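PDB 3ICJ: amidohydrolase 3 domain-containing protein from Pyrococcus furiosus, which probably hydrolyses carbon-nitrogen bonds other than peptide bonds, as a zinc-binding member of the amidohydrolase family whose substrate is not established. Local coordinates for residues H101-E106 / F241-E246. Sequence-based numbering, arbitrary orientation.
Sequences HLHLDE and FMSVGE. With ZN (zinc ion), chain B.
The ring of F241 lies between L104 and V244, with L104 CB over the centre of one face, 3.9 Å from the ring centroid, and V244 CG2 over the opposite face. F241 CG stands anti to the backbone N (chi1 -178°), which carries the ring across to the first turn of helix 104-112. There the carboxylate of D105 meets the ring edge, the two planes 77° apart. L231 of helix 217-233, against L104, and L252 of helix 246-257, against F241, continue the tight apolar packing. The two backbones run parallel here, and M242 N donates to L102 O at 3.0 Å in a nearly straight bond. These are the C-terminal ends of neighbouring strands in the amidohydrolase barrel, and H101-L102-H103 is the family's HxH metal motif: H101 NE2 and H103 NE2 each bind the zinc ion at 2.3 Å, with D434 and the carboxylated K296 completing its site. M242 CG, anti to its own carbonyl carbon, sits over the centre of the H101 ring face, 3.4 Å from the centroid, in a CH-pi contact, while E372 accepts a hydrogen bond from H101 ND1 and helps fix the ring's rotation. On the H103 side the fit is looser and wetter. The single N-H on H103 ND1 is shared between a weak, bent bond to M242 O (120°) and a water 3.1 Å away, which lies within hydrogen-bonding distance of D105 OD1 and S243 O. A second water donates to D105 OD2 at 2.7 Å and to S243 O, and accepts from G245 N, the N-cap residue of helix 246-257.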
loop_
_atom_site.group_PDB
_atom_site.type_symbol
_atom_site.label_atom_id
_atom_site.label_comp_id
_atom_site.label_asym_id
_atom_site.label_seq_id
_atom_site.Cartn_x
_atom_site.Cartn_y
_atom_site.Cartn_z
ATOM N N HIS A 101 -2.794 2.232 2.193
ATOM C CA HIS A 101 -1.937 1.058 2.438
ATOM C C HIS A 101 -1.042 0.741 1.249
ATOM O O HIS A 101 -1.501 0.169 0.255
ATOM C CB HIS A 101 -2.826 -0.164 2.763
ATOM C CG HIS A 101 -2.081 -1.412 3.128
ATOM N ND1 HIS A 101 -2.322 -2.096 4.300
ATOM C CD2 HIS A 101 -1.144 -2.131 2.460
ATOM C CE1 HIS A 101 -1.545 -3.164 4.351
ATOM N NE2 HIS A 101 -0.822 -3.211 3.247
ATOM N N LEU A 102 0.244 1.058 1.364
ATOM C CA LEU A 102 1.202 0.572 0.393
ATOM C C LEU A 102 2.614 0.462 0.970
ATOM O O LEU A 102 2.879 0.879 2.107
ATOM C CB LEU A 102 1.170 1.403 -0.911
ATOM C CG LEU A 102 1.206 2.930 -0.879
ATOM C CD1 LEU A 102 2.536 3.404 -0.316
ATOM C CD2 LEU A 102 1.012 3.464 -2.295
ATOM N N HIS A 103 3.528 -0.058 0.161
ATOM C CA HIS A 103 4.904 -0.254 0.599
ATOM C C HIS A 103 5.806 0.534 -0.316
ATOM O O HIS A 103 6.161 0.067 -1.399
ATOM C CB HIS A 103 5.248 -1.736 0.601
ATOM C CG HIS A 103 4.301 -2.559 1.418
ATOM N ND1 HIS A 103 4.512 -2.824 2.754
ATOM C CD2 HIS A 103 3.123 -3.147 1.096
ATOM C CE1 HIS A 103 3.510 -3.549 3.220
ATOM N NE2 HIS A 103 2.652 -3.754 2.237
ATOM N N LEU A 104 6.156 1.749 0.119
ATOM C CA LEU A 104 6.933 2.689 -0.701
ATOM C C LEU A 104 8.306 2.137 -1.069
ATOM O O LEU A 104 8.767 2.338 -2.190
ATOM C CB LEU A 104 7.133 4.045 0.020
ATOM C CG LEU A 104 5.980 5.016 0.150
ATOM C CD1 LEU A 104 6.437 6.292 0.843
ATOM C CD2 LEU A 104 5.426 5.332 -1.226
ATOM N N ASP A 105 8.976 1.470 -0.123
ATOM C CA ASP A 105 10.292 0.873 -0.420
ATOM C C ASP A 105 10.197 -0.229 -1.494
ATOM O O ASP A 105 10.949 -0.229 -2.485
ATOM C CB ASP A 105 11.015 0.371 0.861
ATOM C CG ASP A 105 10.111 -0.471 1.802
ATOM O OD1 ASP A 105 8.900 -0.707 1.532
ATOM O OD2 ASP A 105 10.634 -0.887 2.858
ATOM N N GLU A 106 9.265 -1.154 -1.294
ATOM C CA GLU A 106 9.019 -2.241 -2.247
ATOM C C GLU A 106 8.518 -1.737 -3.600
ATOM O O GLU A 106 8.917 -2.267 -4.633
ATOM C CB GLU A 106 8.029 -3.252 -1.668
ATOM C CG GLU A 106 8.593 -4.128 -0.559
ATOM C CD GLU A 106 7.602 -5.194 -0.103
ATOM O OE1 GLU A 106 7.162 -5.151 1.068
ATOM O OE2 GLU A 106 7.252 -6.073 -0.925
ATOM N N PHE A 241 2.102 4.195 4.791
ATOM C CA PHE A 241 3.262 3.351 4.481
ATOM C C PHE A 241 3.352 2.242 5.541
ATOM O O PHE A 241 3.693 2.507 6.708
ATOM C CB PHE A 241 4.505 4.258 4.418
ATOM C CG PHE A 241 5.823 3.566 4.066
ATOM C CD1 PHE A 241 5.906 2.206 3.719
ATOM C CD2 PHE A 241 6.983 4.323 4.045
ATOM C CE1 PHE A 241 7.136 1.614 3.400
ATOM C CE2 PHE A 241 8.233 3.756 3.724
ATOM C CZ PHE A 241 8.305 2.390 3.384
ATOM N N MET A 242 3.046 1.001 5.134
ATOM C CA MET A 242 2.941 -0.134 6.067
ATOM C C MET A 242 4.259 -0.880 6.141
ATOM O O MET A 242 4.997 -0.885 5.176
ATOM C CB MET A 242 1.874 -1.145 5.614
ATOM C CG MET A 242 0.421 -0.674 5.652
ATOM S SD MET A 242 -0.264 -0.158 7.237
ATOM C CE MET A 242 -0.339 1.534 6.697
ATOM N N SER A 243 4.517 -1.526 7.282
ATOM C CA SER A 243 5.724 -2.349 7.506
ATOM C C SER A 243 7.040 -1.595 7.284
ATOM O O SER A 243 7.899 -2.041 6.523
ATOM C CB SER A 243 5.680 -3.622 6.645
ATOM O OG SER A 243 4.519 -4.377 6.925
ATOM N N VAL A 244 7.179 -0.433 7.917
ATOM C CA VAL A 244 8.417 0.337 7.840
ATOM C C VAL A 244 9.430 -0.312 8.814
ATOM O O VAL A 244 9.211 -0.311 10.036
ATOM C CB VAL A 244 8.181 1.854 8.182
ATOM C CG1 VAL A 244 9.469 2.642 8.077
ATOM C CG2 VAL A 244 7.093 2.482 7.291
ATOM N N GLY A 245 10.497 -0.900 8.262
ATOM C CA GLY A 245 11.581 -1.496 9.049
ATOM C C GLY A 245 12.672 -0.493 9.396
ATOM O O GLY A 245 12.538 0.697 9.107
ATOM N N GLU A 246 13.756 -0.980 10.000
ATOM C CA GLU A 246 14.855 -0.139 10.491
ATOM C C GLU A 246 15.425 0.796 9.427
ATOM O O GLU A 246 15.474 2.011 9.651
ATOM C CB GLU A 246 15.997 -0.979 11.096
ATOM C CG GLU A 246 15.625 -1.800 12.326
ATOM C CD GLU A 246 16.056 -1.170 13.656
ATOM O OE1 GLU A 246 16.761 -0.136 13.649
ATOM O OE2 GLU A 246 15.689 -1.731 14.717
HETATM ZN ZN ZN B . 0.631 -4.831 2.529
HETATM O O HOH W 1 7.411 -2.240 3.530
HETATM O O HOH W 2 10.536 -1.553 5.431
#